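Local atomic coordinates of putative type III secretion protein YscE (PDB entry 2P58), a protein that acts with YscG as a cytoplasmic chaperone of the type III secretion system, preventing the needle protein YscF from polymerising too early. Residues 23-26 with 27-31; 46-49 with 50-53; 12-15 with 16-20; 35-38 with 39-43. All coordinates share one frame; numbering follows the deposited sequence.

Contact 1 of 4, residues 23-26 with 27-31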
ATOM      1  N   ALA A  23       0.663  12.325 -18.027  1.00 16.99           N
ATOM      2  CA  ALA A  23       1.863  11.510 -17.963  1.00 15.59           C
ATOM      3  C   ALA A  23       1.782  10.362 -18.981  1.00 15.47           C
ATOM      4  O   ALA A  23       2.803  10.012 -19.579  1.00 15.17           O
ATOM      5  CB  ALA A  23       2.051  10.956 -16.571  1.00 16.15           C
ATOM      6  N   LEU A  24       0.592   9.787 -19.160  1.00 13.51           N
ATOM      7  CA  LEU A  24       0.434   8.678 -20.099  1.00 15.49           C
ATOM      8  C   LEU A  24       0.618   9.164 -21.531  1.00 15.66           C
ATOM      9  O   LEU A  24       1.295   8.533 -22.328  1.00 14.55           O
ATOM     10  CB  LEU A  24      -0.930   7.999 -19.939  1.00 14.60           C
ATOM     11  CG  LEU A  24      -1.232   6.803 -20.852  1.00 16.43           C
ATOM     12  CD1 LEU A  24      -0.120   5.712 -20.700  1.00 15.66           C
ATOM     13  CD2 LEU A  24      -2.599   6.181 -20.471  1.00 18.52           C
ATOM     14  N   THR A  25       0.031  10.309 -21.856  1.00 15.75           N
ATOM     15  CA  THR A  25       0.176  10.820 -23.228  1.00 17.09           C
ATOM     16  C   THR A  25       1.633  11.146 -23.538  1.00 18.34           C
ATOM     17  O   THR A  25       2.132  10.834 -24.636  1.00 16.61           O
ATOM     18  CB  THR A  25      -0.737  12.060 -23.416  1.00 18.10           C
ATOM     19  OG1 THR A  25      -2.085  11.630 -23.201  1.00 19.88           O
ATOM     20  CG2 THR A  25      -0.603  12.642 -24.835  1.00 19.37           C
ATOM     21  N   LYS A  26       2.338  11.736 -22.568  1.00 16.22           N
ATOM     22  CA  LYS A  26       3.740  12.079 -22.760  1.00 17.27           C
ATOM     23  C   LYS A  26       4.589  10.800 -22.956  1.00 17.92           C
ATOM     24  O   LYS A  26       5.456  10.740 -23.827  1.00 16.37           O
ATOM     25  CB  LYS A  26       4.285  12.893 -21.576  1.00 20.06           C
ATOM     26  CG  LYS A  26       5.794  13.151 -21.650  1.00 25.35           C
ATOM     27  CD  LYS A  26       6.311  13.910 -20.445  1.00 33.07           C
ATOM     28  CE  LYS A  26       7.844  13.882 -20.384  1.00 35.72           C
ATOM     29  NZ  LYS A  26       8.352  12.462 -20.348  1.00 41.09           N
ATOM     30  N   LEU A  27       4.326   9.780 -22.143  1.00 15.72           N
ATOM     31  CA  LEU A  27       5.031   8.503 -22.257  1.00 15.63           C
ATOM     32  C   LEU A  27       4.766   7.883 -23.637  1.00 16.17           C
ATOM     33  O   LEU A  27       5.687   7.382 -24.289  1.00 16.27           O
ATOM     34  CB  LEU A  27       4.541   7.552 -21.148  1.00 16.40           C
ATOM     35  CG  LEU A  27       5.094   6.132 -21.188  1.00 17.84           C
ATOM     36  CD1 LEU A  27       6.621   6.163 -21.123  1.00 18.40           C
ATOM     37  CD2 LEU A  27       4.507   5.351 -19.995  1.00 17.82           C
ATOM     38  N   LYS A  28       3.532   7.949 -24.132  1.00 16.59           N
ATOM     39  CA  LYS A  28       3.293   7.348 -25.440  1.00 18.39           C
ATOM     40  C   LYS A  28       4.053   8.114 -26.519  1.00 17.22           C
ATOM     41  O   LYS A  28       4.480   7.532 -27.514  1.00 15.49           O
ATOM     42  CB  LYS A  28       1.806   7.297 -25.748  1.00 20.22           C
ATOM     43  CG  LYS A  28       1.065   6.295 -24.858  1.00 24.15           C
ATOM     44  CD  LYS A  28      -0.409   6.339 -25.172  1.00 27.34           C
ATOM     45  CE  LYS A  28      -1.165   5.291 -24.404  1.00 29.82           C
ATOM     46  NZ  LYS A  28      -2.604   5.399 -24.731  1.00 32.77           N
ATOM     47  N   LYS A  29       4.230   9.422 -26.324  1.00 18.52           N
ATOM     48  CA  LYS A  29       5.031  10.217 -27.274  1.00 20.56           C
ATOM     49  C   LYS A  29       6.523   9.838 -27.138  1.00 21.71           C
ATOM     50  O   LYS A  29       7.248   9.732 -28.139  1.00 21.08           O
ATOM     51  CB  LYS A  29       4.819  11.712 -27.029  1.00 22.34           C
ATOM     52  CG  LYS A  29       3.451  12.154 -27.501  1.00 27.44           C
ATOM     53  CD  LYS A  29       3.212  13.653 -27.274  1.00 33.03           C
ATOM     54  CE  LYS A  29       1.732  14.022 -27.488  1.00 33.59           C
ATOM     55  NZ  LYS A  29       1.458  15.341 -26.821  1.00 36.08           N
ATOM     56  N   ASP A  30       6.992   9.623 -25.908  1.00 19.99           N
ATOM     57  CA  ASP A  30       8.383   9.206 -25.726  1.00 19.59           C
ATOM     58  C   ASP A  30       8.601   7.830 -26.392  1.00 17.32           C
ATOM     59  O   ASP A  30       9.662   7.546 -26.908  1.00 18.42           O
ATOM     60  CB  ASP A  30       8.762   9.070 -24.229  1.00 22.55           C
ATOM     61  CG  ASP A  30       8.834  10.415 -23.501  1.00 28.34           C
ATOM     62  OD1 ASP A  30       8.853  11.469 -24.170  1.00 30.13           O
ATOM     63  OD2 ASP A  30       8.874  10.410 -22.246  1.00 30.32           O
HETATM   64  N   MSE A  31       7.587   6.977 -26.379  1.00 15.71           N
HETATM   65  CA  MSE A  31       7.724   5.658 -26.970  1.00 17.60           C
HETATM   66  C   MSE A  31       7.782   5.668 -28.510  1.00 19.47           C
HETATM   67  O   MSE A  31       7.964   4.617 -29.142  1.00 18.46           O
HETATM   68  CB  MSE A  31       6.596   4.752 -26.473  1.00 16.48           C
HETATM   69  CG  MSE A  31       6.662   4.506 -24.934  1.00 15.82           C
HETATM   70 SE   MSE A  31       5.253   3.534 -24.211  1.00 13.62          SE
HETATM   71  CE  MSE A  31       5.599   2.005 -24.875  1.00 18.19           C
TER
HETATM   72  O   HOH W   1       7.697  10.044 -19.969  1.00 36.44           O
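Leu27 opens the second half of this helical stretch by donating its N to Ala23 O, and its CB lies 3.4 Å from Ala23 O. Its side chain then turns to the helix 37-60 face, where it meets Trp43 and Ser47. Lys28 N bonds to Leu24 O, and its chain, extended beyond CG, runs back along the helix until CE lies 3.9 Å from both CG and CD1 of Leu24. The lysine thus contributes methylene surface rather than charge to this pair. Lys29 repeats the scheme one position on, side by side with Thr25 and pointing the same way, with CE 3.8 Å from Thr25 CG2; the threonine hydroxyl OG1 turns instead to Glu21 O. These are i to i+4 pairs of the last turns of helix 10-30, the first arm of an antiparallel helical hairpin. Asp30 forms a salt bridge, its OD2 offering the syn lone pair to Lys26 NZ at 2.8 Å. A bend at the last torsion of Lys26 (chi4 -58°) carries NZ over to the carboxylate, and a water links the same two atoms again, accepting from Lys26 NZ and donating to Asp30 OD2. The other oxygen, Asp30 OD1, pairs with Arg33.

Contact 2 of 4, residues 46-49 with 50-53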
ATOM      1  N   GLU A  46       5.810   1.311 -17.058  1.00 13.25           N
ATOM      2  CA  GLU A  46       5.253   2.584 -16.629  1.00 13.95           C
ATOM      3  C   GLU A  46       3.898   2.793 -17.257  1.00 13.51           C
ATOM      4  O   GLU A  46       2.963   3.230 -16.597  1.00 13.60           O
ATOM      5  CB  GLU A  46       6.170   3.782 -16.976  1.00 16.55           C
ATOM      6  CG  GLU A  46       5.734   4.987 -16.152  1.00 22.39           C
ATOM      7  CD  GLU A  46       6.435   6.281 -16.475  1.00 27.62           C
ATOM      8  OE1 GLU A  46       7.446   6.259 -17.192  1.00 25.64           O
ATOM      9  OE2 GLU A  46       5.945   7.328 -15.986  1.00 32.95           O
ATOM     10  N   SER A  47       3.795   2.496 -18.547  1.00 13.68           N
ATOM     11  CA  SER A  47       2.532   2.669 -19.243  1.00 15.16           C
ATOM     12  C   SER A  47       1.411   1.842 -18.586  1.00 15.68           C
ATOM     13  O   SER A  47       0.306   2.343 -18.370  1.00 15.73           O
ATOM     14  CB  SER A  47       2.688   2.271 -20.725  1.00 16.39           C
ATOM     15  OG  SER A  47       1.449   2.503 -21.387  1.00 25.45           O
ATOM     16  N   LYS A  48       1.682   0.572 -18.296  1.00 14.91           N
ATOM     17  CA  LYS A  48       0.682  -0.272 -17.669  1.00 16.84           C
ATOM     18  C   LYS A  48       0.306   0.242 -16.270  1.00 16.78           C
ATOM     19  O   LYS A  48      -0.866   0.166 -15.855  1.00 13.82           O
ATOM     20  CB  LYS A  48       1.175  -1.712 -17.582  1.00 19.81           C
ATOM     21  CG  LYS A  48       0.023  -2.683 -17.330  1.00 26.15           C
ATOM     22  CD  LYS A  48      -0.994  -2.578 -18.488  1.00 30.67           C
ATOM     23  CE  LYS A  48      -2.269  -3.367 -18.207  1.00 35.05           C
ATOM     24  NZ  LYS A  48      -1.940  -4.769 -17.861  1.00 35.86           N
ATOM     25  N   ALA A  49       1.286   0.761 -15.540  1.00 14.07           N
ATOM     26  CA  ALA A  49       1.012   1.291 -14.200  1.00 14.07           C
ATOM     27  C   ALA A  49       0.074   2.507 -14.298  1.00 12.50           C
ATOM     28  O   ALA A  49      -0.881   2.671 -13.521  1.00 12.17           O
ATOM     29  CB  ALA A  49       2.306   1.680 -13.530  1.00 11.86           C
ATOM     30  N   LEU A  50       0.340   3.359 -15.276  1.00 11.66           N
ATOM     31  CA  LEU A  50      -0.498   4.548 -15.431  1.00 13.26           C
ATOM     32  C   LEU A  50      -1.905   4.168 -15.850  1.00 13.45           C
ATOM     33  O   LEU A  50      -2.869   4.715 -15.314  1.00 12.42           O
ATOM     34  CB  LEU A  50       0.118   5.496 -16.470  1.00 14.74           C
ATOM     35  CG  LEU A  50       1.359   6.243 -15.979  1.00 15.52           C
ATOM     36  CD1 LEU A  50       2.080   6.867 -17.166  1.00 14.75           C
ATOM     37  CD2 LEU A  50       0.959   7.309 -14.948  1.00 15.27           C
ATOM     38  N   GLU A  51      -2.032   3.247 -16.815  1.00 14.77           N
ATOM     39  CA  GLU A  51      -3.342   2.824 -17.284  1.00 15.72           C
ATOM     40  C   GLU A  51      -4.109   2.233 -16.112  1.00 13.76           C
ATOM     41  O   GLU A  51      -5.301   2.464 -15.952  1.00 13.07           O
ATOM     42  CB  GLU A  51      -3.201   1.771 -18.404  1.00 17.89           C
ATOM     43  CG  GLU A  51      -2.656   2.377 -19.707  1.00 25.65           C
ATOM     44  CD  GLU A  51      -2.180   1.321 -20.710  1.00 34.33           C
ATOM     45  OE1 GLU A  51      -2.300   0.105 -20.411  1.00 35.44           O
ATOM     46  OE2 GLU A  51      -1.674   1.718 -21.795  1.00 38.68           O
ATOM     47  N   SER A  52      -3.404   1.456 -15.300  1.00 13.46           N
ATOM     48  CA  SER A  52      -4.024   0.807 -14.137  1.00 13.40           C
ATOM     49  C   SER A  52      -4.519   1.808 -13.111  1.00 10.88           C
ATOM     50  O   SER A  52      -5.562   1.626 -12.495  1.00 14.07           O
ATOM     51  CB  SER A  52      -3.002  -0.134 -13.490  1.00 12.77           C
ATOM     52  OG  SER A  52      -2.744  -1.235 -14.362  1.00 16.62           O
ATOM     53  N   ALA A  53      -3.716   2.831 -12.865  1.00 11.51           N
ATOM     54  CA  ALA A  53      -4.091   3.855 -11.916  1.00 11.84           C
ATOM     55  C   ALA A  53      -5.313   4.631 -12.410  1.00 11.68           C
ATOM     56  O   ALA A  53      -6.242   4.906 -11.661  1.00 11.57           O
ATOM     57  CB  ALA A  53      -2.896   4.820 -11.693  1.00 12.04           C
TER
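Leu50 N and Glu51 N donate to Glu46 O and Ser47 O, regular i to i+4 bonds, each 2.9 Å, that continue with Ser52 N on Lys48 O and Ala53 N on Ala49 O. Ser52 adds its hydroxyl: with OG beside its own backbone N (chi1 -68°), it bends back to donate to Lys48 O at 2.8 Å. That carbonyl oxygen is therefore gripped twice, by Ser52 N and Ser52 OG, which approach from opposite faces of its plane. Ser47 OG donates a weak bond of 3.2 Å to Glu51 OE2, while Glu51 CG sits 3.2 Å from Ser47 O. The second carboxylate oxygen, Glu51 OE1, faces Lys48 CD at 3.5 Å, where the two chains cross at about a right angle. Lys48 NZ remains 5.5 Å from Glu51 OE1, so opposite charges are near without touching. Ser47 and Glu51 also rest on Leu24 of helix 10-30, whereas Ala49, Ser52 and Ala53 pack on another protein chain. A hydroxyl bonded to the carbonyl four residues back is common for serine within helices; here it lies in helix 37-60, which packs on its hairpin partner on one side and on another protein chain.

Contact 3 of 4, residues 12-15 with 16-20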
ATOM      1  N   THR A  12      -9.752  17.426  -6.502  1.00 43.13           N
ATOM      2  CA  THR A  12      -8.534  16.647  -6.365  1.00 40.87           C
ATOM      3  C   THR A  12      -8.604  15.483  -7.345  1.00 37.92           C
ATOM      4  O   THR A  12      -7.602  15.126  -7.942  1.00 37.06           O
ATOM      5  CB  THR A  12      -8.323  16.101  -4.923  1.00 42.52           C
ATOM      6  OG1 THR A  12      -8.463  17.167  -3.970  1.00 44.29           O
ATOM      7  CG2 THR A  12      -6.909  15.550  -4.784  1.00 42.76           C
ATOM      8  N   VAL A  13      -9.799  14.925  -7.529  1.00 35.29           N
ATOM      9  CA  VAL A  13      -9.983  13.815  -8.464  1.00 34.27           C
ATOM     10  C   VAL A  13      -9.686  14.299  -9.881  1.00 33.06           C
ATOM     11  O   VAL A  13      -8.934  13.681 -10.640  1.00 29.11           O
ATOM     12  CB  VAL A  13     -11.440  13.269  -8.435  1.00 34.87           C
ATOM     13  CG1 VAL A  13     -11.637  12.225  -9.546  1.00 34.72           C
ATOM     14  CG2 VAL A  13     -11.735  12.643  -7.070  1.00 36.08           C
ATOM     15  N   ARG A  14     -10.302  15.417 -10.234  1.00 31.98           N
ATOM     16  CA  ARG A  14     -10.108  15.982 -11.549  1.00 31.73           C
ATOM     17  C   ARG A  14      -8.626  16.247 -11.753  1.00 29.29           C
ATOM     18  O   ARG A  14      -8.073  15.907 -12.792  1.00 29.47           O
ATOM     19  CB  ARG A  14     -10.901  17.286 -11.682  1.00 35.31           C
ATOM     20  CG  ARG A  14     -10.723  17.960 -13.034  1.00 40.95           C
ATOM     21  CD  ARG A  14     -11.753  19.073 -13.241  1.00 46.51           C
ATOM     22  NE  ARG A  14     -11.562  19.779 -14.509  1.00 50.74           N
ATOM     23  CZ  ARG A  14     -10.731  20.804 -14.681  1.00 52.76           C
ATOM     24  NH1 ARG A  14     -10.005  21.263 -13.664  1.00 53.59           N
ATOM     25  NH2 ARG A  14     -10.622  21.366 -15.876  1.00 53.44           N
ATOM     26  N   SER A  15      -7.979  16.829 -10.752  1.00 27.77           N
ATOM     27  CA  SER A  15      -6.567  17.148 -10.857  1.00 27.62           C
ATOM     28  C   SER A  15      -5.684  15.895 -10.989  1.00 26.76           C
ATOM     29  O   SER A  15      -4.816  15.826 -11.872  1.00 23.47           O
ATOM     30  CB  SER A  15      -6.114  17.956  -9.641  1.00 30.37           C
ATOM     31  OG  SER A  15      -4.735  18.280  -9.756  1.00 33.74           O
ATOM     32  N   ILE A  16      -5.871  14.908 -10.120  1.00 24.53           N
ATOM     33  CA  ILE A  16      -5.005  13.733 -10.265  1.00 25.95           C
ATOM     34  C   ILE A  16      -5.297  12.948 -11.529  1.00 24.58           C
ATOM     35  O   ILE A  16      -4.395  12.324 -12.063  1.00 23.70           O
ATOM     36  CB  ILE A  16      -5.038  12.778  -9.046  1.00 28.09           C
ATOM     37  CG1 ILE A  16      -6.393  12.111  -8.915  1.00 30.35           C
ATOM     38  CG2 ILE A  16      -4.647  13.542  -7.792  1.00 26.50           C
ATOM     39  CD1 ILE A  16      -6.429  11.120  -7.731  1.00 33.63           C
ATOM     40  N   THR A  17      -6.529  12.985 -12.026  1.00 22.57           N
ATOM     41  CA  THR A  17      -6.829  12.265 -13.255  1.00 25.21           C
ATOM     42  C   THR A  17      -6.099  12.972 -14.417  1.00 25.16           C
ATOM     43  O   THR A  17      -5.556  12.336 -15.323  1.00 24.90           O
ATOM     44  CB  THR A  17      -8.339  12.243 -13.512  1.00 26.70           C
ATOM     45  OG1 THR A  17      -8.976  11.514 -12.453  1.00 29.52           O
ATOM     46  CG2 THR A  17      -8.652  11.585 -14.826  1.00 29.25           C
HETATM   47  N   MSE A  18      -6.046  14.295 -14.368  1.00 24.39           N
HETATM   48  CA  MSE A  18      -5.348  15.016 -15.424  1.00 25.23           C
HETATM   49  C   MSE A  18      -3.857  14.748 -15.355  1.00 22.03           C
HETATM   50  O   MSE A  18      -3.199  14.657 -16.392  1.00 19.64           O
HETATM   51  CB  MSE A  18      -5.625  16.520 -15.328  1.00 27.24           C
HETATM   52  CG  MSE A  18      -7.033  16.872 -15.734  1.00 32.39           C
HETATM   53 SE   MSE A  18      -7.307  18.677 -15.758  1.00 38.96          SE
HETATM   54  CE  MSE A  18      -5.666  19.254 -16.292  1.00 30.94           C
ATOM     55  N   GLN A  19      -3.322  14.620 -14.136  1.00 20.44           N
ATOM     56  CA  GLN A  19      -1.892  14.360 -13.973  1.00 20.26           C
ATOM     57  C   GLN A  19      -1.530  13.006 -14.575  1.00 19.04           C
ATOM     58  O   GLN A  19      -0.530  12.876 -15.282  1.00 20.35           O
ATOM     59  CB  GLN A  19      -1.480  14.402 -12.477  1.00 21.12           C
ATOM     60  CG  GLN A  19      -0.014  14.101 -12.229  1.00 22.62           C
ATOM     61  CD  GLN A  19       0.387  14.242 -10.762  1.00 23.70           C
ATOM     62  OE1 GLN A  19      -0.446  14.519  -9.913  1.00 25.68           O
ATOM     63  NE2 GLN A  19       1.670  14.050 -10.470  1.00 23.42           N
ATOM     64  N   LEU A  20      -2.343  11.990 -14.303  1.00 17.60           N
ATOM     65  CA  LEU A  20      -2.048  10.661 -14.833  1.00 18.18           C
ATOM     66  C   LEU A  20      -2.213  10.625 -16.350  1.00 18.77           C
ATOM     67  O   LEU A  20      -1.413  10.025 -17.059  1.00 16.38           O
ATOM     68  CB  LEU A  20      -2.984   9.627 -14.210  1.00 18.51           C
ATOM     69  CG  LEU A  20      -2.933   9.493 -12.681  1.00 18.89           C
ATOM     70  CD1 LEU A  20      -4.166   8.724 -12.232  1.00 19.25           C
ATOM     71  CD2 LEU A  20      -1.623   8.784 -12.264  1.00 19.61           C
TER
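Met18, a selenomethionine, reaches back along the helix to Arg14. Its CB lies 3.6 Å from both Arg14 O and Ser15 O. CG, placed beside the backbone N by chi1 of -72°, approaches Arg14 O to 3.3 Å. The selenium then stands 4.1 Å above the guanidinium plane of Arg14 and over its centre, with Arg14 CZ the nearest atom of that group. Because Arg14 is extended from CG to NE, the two chains lie alongside and point the same way, and the large polarisable atom rests on a flat cationic face. The guanidinium has a long, weak ion pair with Glu11 as well. On the neighbouring side of the helix Thr17 OG1 donates to Val13 O at 2.8 Å, from above the carbonyl plane (39° out of it), while Thr17 N reaches the same oxygen from the opposite face. Ile16 and Thr17 pack on Ile57 of helix 37-60, and Ile16 also meets apolar side chains of two other protein chains. A carbonyl oxygen accepting two hydrogen bonds, from Thr17 N and from the hydroxyl folded back by one turn, is common for threonine inside helices, here in helix 10-30 of the hairpin.

Contact 4 of 4, residues 35-38 with 39-43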
ATOM      1  N   GLY A  35      14.344   3.090 -29.260  1.00 18.23           N
ATOM      2  CA  GLY A  35      15.188   2.813 -28.097  1.00 18.44           C
ATOM      3  C   GLY A  35      15.462   1.346 -28.064  1.00 17.98           C
ATOM      4  O   GLY A  35      14.959   0.612 -28.909  1.00 21.11           O
ATOM      5  N   ASP A  36      16.245   0.861 -27.109  1.00 18.29           N
ATOM      6  CA  ASP A  36      16.488  -0.562 -27.123  1.00 18.37           C
ATOM      7  C   ASP A  36      15.418  -1.334 -26.387  1.00 16.82           C
ATOM      8  O   ASP A  36      14.516  -0.766 -25.780  1.00 16.96           O
ATOM      9  CB  ASP A  36      17.865  -0.895 -26.553  1.00 24.52           C
ATOM     10  CG  ASP A  36      18.077  -0.327 -25.191  1.00 28.68           C
ATOM     11  OD1 ASP A  36      17.104  -0.260 -24.425  1.00 30.68           O
ATOM     12  OD2 ASP A  36      19.232   0.050 -24.880  1.00 34.47           O
ATOM     13  N   ALA A  37      15.510  -2.649 -26.426  1.00 16.18           N
ATOM     14  CA  ALA A  37      14.502  -3.452 -25.753  1.00 15.36           C
ATOM     15  C   ALA A  37      14.383  -3.154 -24.259  1.00 17.22           C
ATOM     16  O   ALA A  37      13.280  -3.130 -23.718  1.00 15.78           O
ATOM     17  CB  ALA A  37      14.765  -4.913 -25.985  1.00 16.91           C
ATOM     18  N   LYS A  38      15.499  -2.877 -23.596  1.00 17.64           N
ATOM     19  CA  LYS A  38      15.413  -2.584 -22.164  1.00 18.34           C
ATOM     20  C   LYS A  38      14.633  -1.284 -21.926  1.00 17.59           C
ATOM     21  O   LYS A  38      13.938  -1.146 -20.913  1.00 15.72           O
ATOM     22  CB  LYS A  38      16.814  -2.454 -21.547  1.00 18.30           C
ATOM     23  CG  LYS A  38      17.562  -3.750 -21.580  1.00 21.75           C
ATOM     24  CD  LYS A  38      18.840  -3.636 -20.760  1.00 24.14           C
ATOM     25  CE  LYS A  38      19.621  -4.921 -20.859  1.00 25.85           C
ATOM     26  NZ  LYS A  38      20.795  -4.890 -19.924  1.00 28.26           N
ATOM     27  N   GLN A  39      14.795  -0.315 -22.823  1.00 15.12           N
ATOM     28  CA  GLN A  39      14.073   0.944 -22.666  1.00 15.03           C
ATOM     29  C   GLN A  39      12.565   0.664 -22.797  1.00 14.09           C
ATOM     30  O   GLN A  39      11.740   1.248 -22.056  1.00 14.44           O
ATOM     31  CB  GLN A  39      14.527   1.955 -23.728  1.00 14.02           C
ATOM     32  CG  GLN A  39      13.807   3.323 -23.662  1.00 17.21           C
ATOM     33  CD  GLN A  39      14.000   4.026 -22.346  1.00 17.52           C
ATOM     34  OE1 GLN A  39      13.158   3.941 -21.415  1.00 21.85           O
ATOM     35  NE2 GLN A  39      15.080   4.731 -22.248  1.00 17.14           N
ATOM     36  N   TYR A  40      12.191  -0.223 -23.721  1.00 14.25           N
ATOM     37  CA  TYR A  40      10.773  -0.508 -23.868  1.00 16.29           C
ATOM     38  C   TYR A  40      10.220  -1.335 -22.720  1.00 18.71           C
ATOM     39  O   TYR A  40       9.032  -1.281 -22.454  1.00 18.91           O
ATOM     40  CB  TYR A  40      10.447  -1.168 -25.216  1.00 17.69           C
ATOM     41  CG  TYR A  40      10.389  -0.114 -26.297  1.00 16.29           C
ATOM     42  CD1 TYR A  40      11.546   0.355 -26.909  1.00 17.46           C
ATOM     43  CD2 TYR A  40       9.180   0.527 -26.599  1.00 15.26           C
ATOM     44  CE1 TYR A  40      11.511   1.445 -27.777  1.00 17.25           C
ATOM     45  CE2 TYR A  40       9.144   1.623 -27.475  1.00 14.98           C
ATOM     46  CZ  TYR A  40      10.295   2.073 -28.049  1.00 16.62           C
ATOM     47  OH  TYR A  40      10.268   3.172 -28.884  1.00 16.57           O
ATOM     48  N   GLN A  41      11.071  -2.076 -22.019  1.00 19.77           N
ATOM     49  CA  GLN A  41      10.574  -2.845 -20.880  1.00 20.23           C
ATOM     50  C   GLN A  41      10.229  -1.832 -19.803  1.00 18.50           C
ATOM     51  O   GLN A  41       9.182  -1.959 -19.158  1.00 20.18           O
ATOM     52  CB  GLN A  41      11.612  -3.877 -20.410  1.00 21.79           C
ATOM     53  CG  GLN A  41      11.741  -4.986 -21.468  1.00 28.49           C
ATOM     54  CD  GLN A  41      13.008  -5.794 -21.381  1.00 33.17           C
ATOM     55  OE1 GLN A  41      13.402  -6.464 -22.355  1.00 34.58           O
ATOM     56  NE2 GLN A  41      13.656  -5.761 -20.221  1.00 34.12           N
ATOM     57  N   VAL A  42      11.064  -0.807 -19.646  1.00 16.45           N
ATOM     58  CA  VAL A  42      10.829   0.247 -18.663  1.00 17.06           C
ATOM     59  C   VAL A  42       9.554   1.008 -19.031  1.00 19.01           C
ATOM     60  O   VAL A  42       8.643   1.174 -18.214  1.00 16.54           O
ATOM     61  CB  VAL A  42      12.028   1.257 -18.599  1.00 19.00           C
ATOM     62  CG1 VAL A  42      11.692   2.460 -17.698  1.00 19.64           C
ATOM     63  CG2 VAL A  42      13.270   0.551 -18.075  1.00 16.99           C
ATOM     64  N   TRP A  43       9.476   1.471 -20.275  1.00 16.63           N
ATOM     65  CA  TRP A  43       8.291   2.231 -20.685  1.00 18.08           C
ATOM     66  C   TRP A  43       6.986   1.432 -20.633  1.00 17.55           C
ATOM     67  O   TRP A  43       5.938   1.997 -20.289  1.00 20.14           O
ATOM     68  CB  TRP A  43       8.491   2.794 -22.096  1.00 15.48           C
ATOM     69  CG  TRP A  43       9.479   3.928 -22.190  1.00 17.10           C
ATOM     70  CD1 TRP A  43       9.752   4.886 -21.236  1.00 16.07           C
ATOM     71  CD2 TRP A  43      10.195   4.321 -23.364  1.00 15.99           C
ATOM     72  NE1 TRP A  43      10.582   5.849 -21.755  1.00 16.29           N
ATOM     73  CE2 TRP A  43      10.865   5.534 -23.060  1.00 17.55           C
ATOM     74  CE3 TRP A  43      10.333   3.767 -24.648  1.00 15.29           C
ATOM     75  CZ2 TRP A  43      11.661   6.212 -23.996  1.00 17.74           C
ATOM     76  CZ3 TRP A  43      11.127   4.440 -25.577  1.00 16.00           C
ATOM     77  CH2 TRP A  43      11.779   5.655 -25.238  1.00 14.17           C
TER
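Asp36 OD1 accepts from Gln39 N at 2.8 Å (N-H...O 151°), the capping bond of an N-cap residue at the start of helix 37-60. With CG between its backbone N and carbonyl carbon (chi1 54°), the carboxylate turns toward the first turn; the oxygen is met nearly along its C-O axis. Helical bonding begins with Tyr40 N on Asp36 O, 3.2 Å long, and Gln41 N follows on Ala37 O. Outward from the backbone, the Tyr40 ring presents its edge to the preceding loop: Asp36 O lies in the ring plane 3.4 Å from CD1, and Gly35 N, also in plane, is 3.6 Å from CE1. Tyr40 OH goes on to Met31 O, in the chain before this helix. One face of the tyrosine carries Trp43 CE3, 3.7 Å above the plane and over its centre, so the edge of the indole points at the face of the tyrosine. Gln39 OE1 sits 3.2 Å above the Trp43 ring, displaced toward its rim. A carboxylate at this helix start would be expected to interact favourably with the helix dipole, and the hydroxyl bond to Met31 ties the new helix to the chain that precedes it.

Overall arrangement
Along the chain the order is contact 3, contact 1, contact 4, contact 2. The first two lie on helix 10-30 with centres about 16 Å apart, the last two on helix 37-60 at about 15 Å, and the turn between the helices brings them back antiparallel as a hairpin. Across it, contact 1 faces contact 2 (centres about 11 Å apart) through Leu24 and Leu27 against Ser47, and touches contact 4, centres about 13 Å apart. Leu20 of contact 3 packs on Leu50 and Ala53. Contacts 3 and 4 lie about 27 Å apart between centres, on opposite sides of the chain's centre. All four touch other protein chains, contacts 2 and 3 with the most residues, consistent with a two-helix chaperone working within a complex.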